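Local atomic coordinates of aminoacyltransferase FemA (Staphylococcus aureus, PDB entry 1LRZ), a protein that adds the second and third glycines of the pentaglycine bridge to the staphylococcal peptidoglycan precursor, taking them from glycyl-tRNA. Residues Asp108-Tyr113 with Ile358-Phe363; Trp130-Met135 with Thr143-Gly148; Pro202-Phe207 with Lys223-Arg228. One frame throughout, in Å; residues are numbered along the deposited sequence.

Contact 1 of 3, residues Asp108-Tyr113 with Ile358-Phe363; sequences DPYLPY and IDRYNF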
loop_
_atom_site.group_PDB
_atom_site.type_symbol
_atom_site.label_atom_id
_atom_site.label_comp_id
_atom_site.label_asym_id
_atom_site.label_seq_id
_atom_site.Cartn_x
_atom_site.Cartn_y
_atom_site.Cartn_z
ATOM N N ASP A 108 17.749 -0.932 7.625
ATOM C CA ASP A 108 16.438 -0.451 8.052
ATOM C C ASP A 108 15.477 -1.646 8.014
ATOM O O ASP A 108 14.571 -1.727 7.183
ATOM C CB ASP A 108 15.961 0.726 7.160
ATOM C CG ASP A 108 15.901 0.388 5.673
ATOM O OD1 ASP A 108 15.366 1.217 4.913
ATOM O OD2 ASP A 108 16.375 -0.679 5.245
ATOM N N PRO A 109 15.685 -2.606 8.935
ATOM C CA PRO A 109 14.871 -3.819 9.035
ATOM C C PRO A 109 13.380 -3.568 9.202
ATOM O O PRO A 109 12.955 -2.659 9.922
ATOM C CB PRO A 109 15.487 -4.560 10.227
ATOM C CG PRO A 109 15.980 -3.464 11.079
ATOM C CD PRO A 109 16.591 -2.488 10.091
ATOM N N TYR A 110 12.608 -4.386 8.500
ATOM C CA TYR A 110 11.145 -4.345 8.507
ATOM C C TYR A 110 10.786 -5.109 9.782
ATOM O O TYR A 110 10.292 -6.235 9.737
ATOM C CB TYR A 110 10.636 -5.084 7.263
ATOM C CG TYR A 110 9.197 -4.798 6.871
ATOM C CD1 TYR A 110 8.556 -5.593 5.921
ATOM C CD2 TYR A 110 8.488 -3.727 7.427
ATOM C CE1 TYR A 110 7.253 -5.337 5.517
ATOM C CE2 TYR A 110 7.161 -3.463 7.032
ATOM C CZ TYR A 110 6.558 -4.271 6.072
ATOM O OH TYR A 110 5.282 -4.015 5.640
ATOM N N LEU A 111 11.062 -4.472 10.918
ATOM C CA LEU A 111 10.870 -5.065 12.239
ATOM C C LEU A 111 10.042 -4.161 13.148
ATOM O O LEU A 111 10.481 -3.068 13.491
ATOM C CB LEU A 111 12.256 -5.282 12.876
ATOM C CG LEU A 111 12.347 -5.897 14.274
ATOM C CD1 LEU A 111 11.761 -7.294 14.230
ATOM C CD2 LEU A 111 13.812 -5.945 14.736
ATOM N N PRO A 112 8.851 -4.614 13.565
ATOM C CA PRO A 112 8.008 -3.792 14.439
ATOM C C PRO A 112 8.698 -3.461 15.752
ATOM O O PRO A 112 9.470 -4.261 16.284
ATOM C CB PRO A 112 6.768 -4.660 14.666
ATOM C CG PRO A 112 6.722 -5.537 13.456
ATOM C CD PRO A 112 8.185 -5.889 13.248
ATOM N N TYR A 113 8.378 -2.277 16.267
ATOM C CA TYR A 113 8.906 -1.778 17.524
ATOM C C TYR A 113 7.723 -1.599 18.483
ATOM O O TYR A 113 7.673 -2.223 19.544
ATOM C CB TYR A 113 9.616 -0.439 17.284
ATOM C CG TYR A 113 9.888 0.375 18.532
ATOM C CD1 TYR A 113 10.392 -0.227 19.699
ATOM C CD2 TYR A 113 9.668 1.750 18.542
ATOM C CE1 TYR A 113 10.665 0.520 20.838
ATOM C CE2 TYR A 113 9.941 2.516 19.680
ATOM C CZ TYR A 113 10.440 1.896 20.822
ATOM O OH TYR A 113 10.727 2.653 21.933
ATOM N N ILE A 358 -3.972 -13.255 1.135
ATOM C CA ILE A 358 -2.975 -12.350 1.687
ATOM C C ILE A 358 -3.697 -11.769 2.897
ATOM O O ILE A 358 -4.739 -11.109 2.756
ATOM C CB ILE A 358 -2.568 -11.261 0.656
ATOM C CG1 ILE A 358 -1.876 -11.931 -0.537
ATOM C CG2 ILE A 358 -1.650 -10.233 1.310
ATOM C CD1 ILE A 358 -1.726 -11.039 -1.787
ATOM N N ASP A 359 -3.149 -12.034 4.081
ATOM C CA ASP A 359 -3.768 -11.626 5.342
ATOM C C ASP A 359 -3.409 -10.262 5.919
ATOM O O ASP A 359 -3.725 -9.974 7.078
ATOM C CB ASP A 359 -3.474 -12.686 6.402
ATOM C CG ASP A 359 -3.918 -14.073 5.975
ATOM O OD1 ASP A 359 -5.044 -14.196 5.449
ATOM O OD2 ASP A 359 -3.145 -15.030 6.182
ATOM N N ARG A 360 -2.766 -9.424 5.124
ATOM C CA ARG A 360 -2.363 -8.108 5.606
ATOM C C ARG A 360 -2.535 -7.066 4.513
ATOM O O ARG A 360 -2.082 -7.261 3.389
ATOM C CB ARG A 360 -0.909 -8.180 6.056
ATOM C CG ARG A 360 -0.254 -6.860 6.433
ATOM C CD ARG A 360 1.096 -7.170 7.088
ATOM N NE ARG A 360 2.026 -6.046 7.091
ATOM C CZ ARG A 360 2.577 -5.525 8.183
ATOM N NH1 ARG A 360 2.280 -6.015 9.387
ATOM N NH2 ARG A 360 3.472 -4.546 8.067
ATOM N N TYR A 361 -3.201 -5.967 4.846
ATOM C CA TYR A 361 -3.434 -4.895 3.894
ATOM C C TYR A 361 -2.764 -3.655 4.482
ATOM O O TYR A 361 -3.207 -3.106 5.492
ATOM C CB TYR A 361 -4.935 -4.669 3.714
ATOM C CG TYR A 361 -5.271 -3.709 2.598
ATOM C CD1 TYR A 361 -5.319 -4.138 1.270
ATOM C CD2 TYR A 361 -5.536 -2.367 2.870
ATOM C CE1 TYR A 361 -5.626 -3.251 0.241
ATOM C CE2 TYR A 361 -5.840 -1.470 1.852
ATOM C CZ TYR A 361 -5.885 -1.918 0.542
ATOM O OH TYR A 361 -6.186 -1.021 -0.452
ATOM N N ASN A 362 -1.691 -3.223 3.836
ATOM C CA ASN A 362 -0.894 -2.106 4.309
ATOM C C ASN A 362 -1.218 -0.766 3.637
ATOM O O ASN A 362 -0.848 -0.557 2.483
ATOM C CB ASN A 362 0.582 -2.457 4.081
ATOM C CG ASN A 362 1.511 -1.719 5.014
ATOM O OD1 ASN A 362 1.188 -0.636 5.487
ATOM N ND2 ASN A 362 2.690 -2.301 5.271
ATOM N N PHE A 363 -1.897 0.132 4.359
ATOM C CA PHE A 363 -2.220 1.460 3.826
ATOM C C PHE A 363 -0.915 2.252 3.742
ATOM O O PHE A 363 -0.862 3.373 3.230
ATOM C CB PHE A 363 -3.224 2.194 4.729
ATOM C CG PHE A 363 -4.640 1.720 4.563
ATOM C CD1 PHE A 363 -5.212 0.841 5.483
ATOM C CD2 PHE A 363 -5.404 2.147 3.472
ATOM C CE1 PHE A 363 -6.532 0.388 5.317
ATOM C CE2 PHE A 363 -6.730 1.698 3.300
ATOM C CZ PHE A 363 -7.293 0.822 4.220
#
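A buried polar contact joins Tyr-110, in the link between strands 102-107 and 112-116, to Arg-360 and Asn-362 of strand 360-365. In the large mixed sheet, strands 389-393 and 157-162 separate 112-116 from 360-365, and the nearest CA atoms, those of Tyr-110 and Asn-362, are 12.9 Å apart. Tyr-110 and Arg-360 cover much of the gap with their length, and Asn-362 brings its amide to the hydroxyl. Tyr-110 has CG anti to its backbone N (chi1 -162°), which sends the ring toward the strand, while Arg-360 comes from the opposite direction with its chain extended from CG to NE.

They meet at the phenol oxygen. Arg-360 NH2 donates a hydrogen bond of 3.1 Å to Tyr-110 OH, somewhat bent at 147°, and the ring and guanidinium planes stand almost perpendicular. The Asn-362 amide lies nearly coplanar with the ring, its ND2 also 3.1 Å from Tyr-110 OH. Glu-324 ties the group together: OE1 is hydrogen-bonded to the Tyr-110 hydroxyl, and OE2 takes Asn-362 ND2 and a salt bridge from Arg-360 NE. Asn-362 OD1 accepts a hydrogen bond from Tyr-364 N.

Tyrosine suits its place because its hydroxyl can accept from arginine and probably donate to the carboxylate; arginine supplies several N-H groups, and asparagine both donates and accepts. This carboxylate-centred network lies beside strands 157-162 and 389-393, in a sheet consistent with the GNAT-like fold of FemABX proteins.

Contact 2 of 3, residues Trp130-Met135 with Thr143-Gly148; sequences WFFDKM and TGFHKG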
loop_
_atom_site.group_PDB
_atom_site.type_symbol
_atom_site.label_atom_id
_atom_site.label_comp_id
_atom_site.label_asym_id
_atom_site.label_seq_id
_atom_site.Cartn_x
_atom_site.Cartn_y
_atom_site.Cartn_z
ATOM N N TRP A 130 15.082 -5.613 22.598
ATOM C CA TRP A 130 16.433 -6.169 22.719
ATOM C C TRP A 130 17.274 -5.888 21.472
ATOM O O TRP A 130 18.510 -5.835 21.528
ATOM C CB TRP A 130 16.374 -7.684 22.934
ATOM C CG TRP A 130 15.803 -8.435 21.774
ATOM C CD1 TRP A 130 14.489 -8.737 21.560
ATOM C CD2 TRP A 130 16.520 -8.932 20.634
ATOM N NE1 TRP A 130 14.341 -9.389 20.358
ATOM C CE2 TRP A 130 15.572 -9.523 19.769
ATOM C CE3 TRP A 130 17.874 -8.937 20.261
ATOM C CZ2 TRP A 130 15.935 -10.107 18.542
ATOM C CZ3 TRP A 130 18.234 -9.522 19.036
ATOM C CH2 TRP A 130 17.265 -10.098 18.197
ATOM N N PHE A 131 16.599 -5.713 20.344
ATOM C CA PHE A 131 17.289 -5.459 19.090
ATOM C C PHE A 131 18.184 -4.224 19.143
ATOM O O PHE A 131 19.306 -4.247 18.630
ATOM C CB PHE A 131 16.280 -5.291 17.952
ATOM C CG PHE A 131 16.909 -5.262 16.595
ATOM C CD1 PHE A 131 17.473 -6.416 16.053
ATOM C CD2 PHE A 131 16.952 -4.083 15.858
ATOM C CE1 PHE A 131 18.071 -6.396 14.795
ATOM C CE2 PHE A 131 17.543 -4.054 14.606
ATOM C CZ PHE A 131 18.106 -5.213 14.069
ATOM N N PHE A 132 17.699 -3.143 19.749
ATOM C CA PHE A 132 18.496 -1.919 19.821
ATOM C C PHE A 132 19.858 -2.147 20.489
ATOM O O PHE A 132 20.889 -1.696 19.981
ATOM C CB PHE A 132 17.732 -0.806 20.556
ATOM C CG PHE A 132 16.460 -0.364 19.853
ATOM C CD1 PHE A 132 15.237 -0.968 20.149
ATOM C CD2 PHE A 132 16.495 0.640 18.879
ATOM C CE1 PHE A 132 14.064 -0.585 19.489
ATOM C CE2 PHE A 132 15.326 1.036 18.208
ATOM C CZ PHE A 132 14.110 0.421 18.515
ATOM N N ASP A 133 19.858 -2.847 21.619
ATOM C CA ASP A 133 21.091 -3.124 22.351
ATOM C C ASP A 133 22.027 -4.015 21.549
ATOM O O ASP A 133 23.237 -3.775 21.502
ATOM C CB ASP A 133 20.779 -3.790 23.695
ATOM C CG ASP A 133 20.424 -2.781 24.784
ATOM O OD1 ASP A 133 19.935 -3.200 25.858
ATOM O OD2 ASP A 133 20.639 -1.566 24.574
ATOM N N LYS A 134 21.471 -5.047 20.922
ATOM C CA LYS A 134 22.292 -5.941 20.129
ATOM C C LYS A 134 22.954 -5.196 18.963
ATOM O O LYS A 134 24.143 -5.382 18.704
ATOM C CB LYS A 134 21.463 -7.115 19.611
ATOM C CG LYS A 134 22.221 -8.011 18.636
ATOM C CD LYS A 134 21.927 -9.472 18.884
ATOM C CE LYS A 134 22.494 -9.907 20.231
ATOM N NZ LYS A 134 22.292 -11.358 20.486
ATOM N N MET A 135 22.207 -4.345 18.266
ATOM C CA MET A 135 22.795 -3.613 17.144
ATOM C C MET A 135 23.906 -2.696 17.670
ATOM O O MET A 135 24.989 -2.607 17.087
ATOM C CB MET A 135 21.723 -2.799 16.397
ATOM C CG MET A 135 20.772 -3.658 15.524
ATOM S SD MET A 135 21.619 -4.690 14.296
ATOM C CE MET A 135 21.702 -6.199 15.107
ATOM N N THR A 143 19.833 5.694 14.316
ATOM C CA THR A 143 19.775 7.116 13.986
ATOM C C THR A 143 18.731 7.870 14.817
ATOM O O THR A 143 18.718 9.091 14.825
ATOM C CB THR A 143 19.488 7.351 12.481
ATOM O OG1 THR A 143 18.109 7.073 12.191
ATOM C CG2 THR A 143 20.372 6.448 11.628
ATOM N N GLY A 144 17.855 7.155 15.522
ATOM C CA GLY A 144 16.871 7.853 16.339
ATOM C C GLY A 144 15.423 7.616 15.957
ATOM O O GLY A 144 15.130 7.032 14.906
ATOM N N PHE A 145 14.509 8.073 16.807
ATOM C CA PHE A 145 13.090 7.877 16.537
ATOM C C PHE A 145 12.530 9.014 15.700
ATOM O O PHE A 145 11.745 9.834 16.169
ATOM C CB PHE A 145 12.338 7.711 17.864
ATOM C CG PHE A 145 12.826 6.534 18.666
ATOM C CD1 PHE A 145 13.774 6.701 19.668
ATOM C CD2 PHE A 145 12.422 5.242 18.334
ATOM C CE1 PHE A 145 14.323 5.602 20.325
ATOM C CE2 PHE A 145 12.963 4.135 18.979
ATOM C CZ PHE A 145 13.916 4.316 19.979
ATOM N N HIS A 146 12.944 9.045 14.436
ATOM C CA HIS A 146 12.515 10.093 13.538
ATOM C C HIS A 146 11.059 9.935 13.115
ATOM O O HIS A 146 10.498 8.843 13.110
ATOM C CB HIS A 146 13.444 10.155 12.320
ATOM C CG HIS A 146 13.517 8.883 11.528
ATOM N ND1 HIS A 146 12.672 8.618 10.470
ATOM C CD2 HIS A 146 14.368 7.829 11.605
ATOM C CE1 HIS A 146 13.004 7.458 9.925
ATOM N NE2 HIS A 146 14.028 6.957 10.596
ATOM N N LYS A 147 10.449 11.064 12.791
ATOM C CA LYS A 147 9.054 11.136 12.361
ATOM C C LYS A 147 8.971 12.065 11.159
ATOM O O LYS A 147 9.877 12.872 10.926
ATOM C CB LYS A 147 8.185 11.728 13.461
ATOM C CG LYS A 147 8.112 10.936 14.738
ATOM C CD LYS A 147 7.316 11.758 15.741
ATOM C CE LYS A 147 7.021 10.991 17.006
ATOM N NZ LYS A 147 6.222 11.859 17.916
ATOM N N GLY A 148 7.874 11.977 10.415
ATOM C CA GLY A 148 7.715 12.826 9.249
ATOM C C GLY A 148 8.378 12.124 8.093
ATOM O O GLY A 148 9.057 11.123 8.300
#
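Phe-132 of helix 130-137 and Phe-145 of the loop after strand 141-142 form part of a small aromatic cluster at the surface, where the helix faces a returning chain that has no regular structure. The two side chains approach from opposite directions and meet through the far ends of their rings. Their centroids are 5.7 Å apart and their planes make an angle of 50°, an oblique pairing. Seen from Phe-145, its partner lies off the ring edge, close to the plane.

The helix directs Phe-132 toward the loop, with CG anti to the carbonyl carbon (chi1 -63°), a conformation that helical backbone tolerates well. Phe-145 sits at the centre of an inverse gamma turn, closed by a weak bond of 3.0 Å from His-146 N to Gly-144 O. Its side chain leaves the backbone across the line to the helix, and its torsions bring the end of the ring nearer. Gly-144 ahead of it has a positive phi, at which a side chain would press on the preceding carbonyl, so glycine fits.

His-142 packs edge-to-face with both phenylalanines, and Tyr-113 meets both as well, edge-to-face with Phe-132 and at a shallower angle with Phe-145. Phenylalanine suits a partly exposed seam of this kind because its flat, apolar rim needs no hydrogen-bonding partner. The touch between the two rings is carried by CE2 and CZ on each, closest from Phe-132 CZ to Phe-145 CE2 at 3.9 Å.

Contact 3 of 3, residues Pro202-Phe207 with Lys223-Arg228; sequences PIFRSF and KFYYNR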
loop_
_atom_site.group_PDB
_atom_site.type_symbol
_atom_site.label_atom_id
_atom_site.label_comp_id
_atom_site.label_asym_id
_atom_site.label_seq_id
_atom_site.Cartn_x
_atom_site.Cartn_y
_atom_site.Cartn_z
ATOM N N PRO A 202 0.226 7.140 -17.797
ATOM C CA PRO A 202 0.014 8.583 -17.622
ATOM C C PRO A 202 -1.334 8.948 -16.982
ATOM O O PRO A 202 -1.464 10.019 -16.378
ATOM C CB PRO A 202 0.180 9.145 -19.039
ATOM C CG PRO A 202 -0.085 7.955 -19.937
ATOM C CD PRO A 202 0.578 6.825 -19.192
ATOM N N ILE A 203 -2.333 8.072 -17.117
ATOM C CA ILE A 203 -3.631 8.322 -16.497
ATOM C C ILE A 203 -3.402 8.331 -14.988
ATOM O O ILE A 203 -3.889 9.212 -14.280
ATOM C CB ILE A 203 -4.670 7.216 -16.809
ATOM C CG1 ILE A 203 -4.973 7.172 -18.306
ATOM C CG2 ILE A 203 -5.955 7.480 -16.021
ATOM C CD1 ILE A 203 -6.041 6.155 -18.678
ATOM N N PHE A 204 -2.662 7.337 -14.500
ATOM C CA PHE A 204 -2.351 7.238 -13.073
ATOM C C PHE A 204 -1.547 8.466 -12.658
ATOM O O PHE A 204 -1.799 9.074 -11.616
ATOM C CB PHE A 204 -1.523 5.976 -12.790
ATOM C CG PHE A 204 -0.795 6.016 -11.474
ATOM C CD1 PHE A 204 -1.485 5.846 -10.273
ATOM C CD2 PHE A 204 0.580 6.272 -11.435
ATOM C CE1 PHE A 204 -0.817 5.937 -9.045
ATOM C CE2 PHE A 204 1.260 6.366 -10.215
ATOM C CZ PHE A 204 0.560 6.197 -9.014
ATOM N N ARG A 205 -0.576 8.820 -13.492
ATOM C CA ARG A 205 0.291 9.966 -13.246
ATOM C C ARG A 205 -0.479 11.274 -13.109
ATOM O O ARG A 205 -0.070 12.162 -12.361
ATOM C CB ARG A 205 1.308 10.091 -14.379
ATOM C CG ARG A 205 2.248 8.901 -14.487
ATOM C CD ARG A 205 3.654 9.279 -14.058
ATOM N NE ARG A 205 3.679 9.862 -12.723
ATOM C CZ ARG A 205 4.731 10.484 -12.197
ATOM N NH1 ARG A 205 5.848 10.617 -12.892
ATOM N NH2 ARG A 205 4.687 10.950 -10.956
ATOM N N SER A 206 -1.594 11.390 -13.821
ATOM C CA SER A 206 -2.394 12.608 -13.761
ATOM C C SER A 206 -2.924 12.868 -12.351
ATOM O O SER A 206 -3.162 14.017 -11.982
ATOM C CB SER A 206 -3.574 12.530 -14.732
ATOM O OG SER A 206 -4.579 11.661 -14.230
ATOM N N PHE A 207 -3.107 11.808 -11.563
ATOM C CA PHE A 207 -3.615 11.960 -10.197
ATOM C C PHE A 207 -2.546 12.338 -9.180
ATOM O O PHE A 207 -2.865 12.793 -8.085
ATOM C CB PHE A 207 -4.294 10.677 -9.715
ATOM C CG PHE A 207 -5.536 10.330 -10.464
ATOM C CD1 PHE A 207 -5.492 9.439 -11.526
ATOM C CD2 PHE A 207 -6.750 10.929 -10.137
ATOM C CE1 PHE A 207 -6.643 9.136 -12.246
ATOM C CE2 PHE A 207 -7.909 10.632 -10.855
ATOM C CZ PHE A 207 -7.853 9.738 -11.917
ATOM N N LYS A 223 9.958 7.707 -14.317
ATOM C CA LYS A 223 10.554 6.411 -14.611
ATOM C C LYS A 223 10.451 5.440 -13.433
ATOM O O LYS A 223 10.510 4.218 -13.609
ATOM C CB LYS A 223 12.010 6.606 -15.037
ATOM C CG LYS A 223 12.138 7.447 -16.303
ATOM C CD LYS A 223 13.566 7.498 -16.822
ATOM C CE LYS A 223 13.648 8.299 -18.117
ATOM N NZ LYS A 223 15.033 8.346 -18.668
ATOM N N PHE A 224 10.288 5.990 -12.234
ATOM C CA PHE A 224 10.143 5.185 -11.029
ATOM C C PHE A 224 9.000 4.181 -11.214
ATOM O O PHE A 224 9.169 2.977 -11.015
ATOM C CB PHE A 224 9.824 6.090 -9.836
ATOM C CG PHE A 224 9.425 5.344 -8.589
ATOM C CD1 PHE A 224 10.372 4.994 -7.637
ATOM C CD2 PHE A 224 8.097 4.981 -8.375
ATOM C CE1 PHE A 224 10.005 4.295 -6.484
ATOM C CE2 PHE A 224 7.722 4.280 -7.229
ATOM C CZ PHE A 224 8.679 3.938 -6.281
ATOM N N TYR A 225 7.838 4.693 -11.604
ATOM C CA TYR A 225 6.664 3.856 -11.791
ATOM C C TYR A 225 6.783 2.923 -12.982
ATOM O O TYR A 225 6.415 1.747 -12.905
ATOM C CB TYR A 225 5.412 4.723 -11.931
ATOM C CG TYR A 225 5.072 5.471 -10.667
ATOM C CD1 TYR A 225 5.258 6.849 -10.581
ATOM C CD2 TYR A 225 4.591 4.797 -9.543
ATOM C CE1 TYR A 225 4.977 7.540 -9.413
ATOM C CE2 TYR A 225 4.308 5.476 -8.365
ATOM C CZ TYR A 225 4.503 6.851 -8.305
ATOM O OH TYR A 225 4.219 7.544 -7.145
ATOM N N TYR A 226 7.303 3.439 -14.087
ATOM C CA TYR A 226 7.452 2.607 -15.264
ATOM C C TYR A 226 8.327 1.386 -14.952
ATOM O O TYR A 226 7.974 0.251 -15.296
ATOM C CB TYR A 226 8.066 3.418 -16.407
ATOM C CG TYR A 226 8.398 2.584 -17.623
ATOM C CD1 TYR A 226 7.423 2.262 -18.561
ATOM C CD2 TYR A 226 9.692 2.096 -17.824
ATOM C CE1 TYR A 226 7.727 1.471 -19.674
ATOM C CE2 TYR A 226 10.004 1.306 -18.929
ATOM C CZ TYR A 226 9.017 0.997 -19.851
ATOM O OH TYR A 226 9.310 0.205 -20.941
ATOM N N ASN A 227 9.460 1.610 -14.289
ATOM C CA ASN A 227 10.355 0.496 -13.983
ATOM C C ASN A 227 9.738 -0.535 -13.045
ATOM O O ASN A 227 10.012 -1.726 -13.176
ATOM C CB ASN A 227 11.688 0.994 -13.408
ATOM C CG ASN A 227 12.567 1.655 -14.466
ATOM O OD1 ASN A 227 12.456 1.348 -15.658
ATOM N ND2 ASN A 227 13.454 2.550 -14.034
ATOM N N ARG A 228 8.904 -0.085 -12.110
ATOM C CA ARG A 228 8.260 -1.009 -11.178
ATOM C C ARG A 228 7.308 -1.906 -11.974
ATOM O O ARG A 228 7.272 -3.119 -11.783
ATOM C CB ARG A 228 7.490 -0.237 -10.099
ATOM C CG ARG A 228 8.342 0.718 -9.271
ATOM C CD ARG A 228 9.404 -0.037 -8.531
ATOM N NE ARG A 228 10.256 0.810 -7.697
ATOM C CZ ARG A 228 11.107 1.724 -8.156
ATOM N NH1 ARG A 228 11.237 1.952 -9.459
ATOM N NH2 ARG A 228 11.878 2.375 -7.302
#
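Tyr-225 offers one face of its ring to the edge of Phe-204, a T-shaped pair that joins helix 222-232 to helix 201-207. Phe-204 CE2 stands over the centre of the tyrosine ring, 3.7 Å from Tyr-225 CE2. The centroids are 5.0 Å apart and the planes 72° apart, and the two side chains cross at about a right angle. With chi1 at 161°, placing CG beside the carbonyl carbon, the Phe-204 ring leans toward helix 222-232. Phe-224 CD2, from the tyrosine's own helix, lies over the other face, so the Tyr-225 ring has a phenylalanine atom over each side. A flat ring with two broad faces suits this position, and Phe-204 brings an apolar edge to a buried place.

Arg-205 approaches differently. Its chain bends at chi2 and chi3 and brings the guanidinium to the rim of the tyrosine, so that Tyr-225 CD1 lies over the flat face of the guanidinium, while Arg-205 NH2 is 3.8 Å from Tyr-225 CE1 and near the plane of the ring. The cation therefore sits beside the phenol ring, not above its pi cloud.

Phe-317 of strand 310-320 continues the aromatic packing, edge-to-face with Tyr-225 and oblique to Phe-204, and Val-238 of strand 236-244 touches Phe-204, so the helix pair rests on the large sheet. No hydrogen bond crosses between 202-207 and 223-228. Their union relies on dispersion and on the attraction of a weakly positive ring edge for an electron-rich face, with the poorly hydrated flat face of the guanidinium packed against the tyrosine rim while Arg-205 NH1 forms a salt bridge with Asp-222.

In the fold
Contacts 1 and 2 are neighbours, their centres about 17 Å apart; they share Tyr-113 as a packing residue and also touch where Leu-111 and Pro-109 meet Phe-131. Centre to centre, contact 3 lies about 24 Å from contact 1 and about 33 Å from contact 2, touching neither. Along the chain, contact 2 and then contact 3 fall between the two segments of contact 1, which are separated by 244 residues. Contacts 1 and 3 belong to the nine-stranded sheet, whereas contact 2 sits between strand 112-116 of that sheet and strands 141-142 and 397-400 of the seven-stranded one, consistent with the two GNAT-like halves of a FemABX protein.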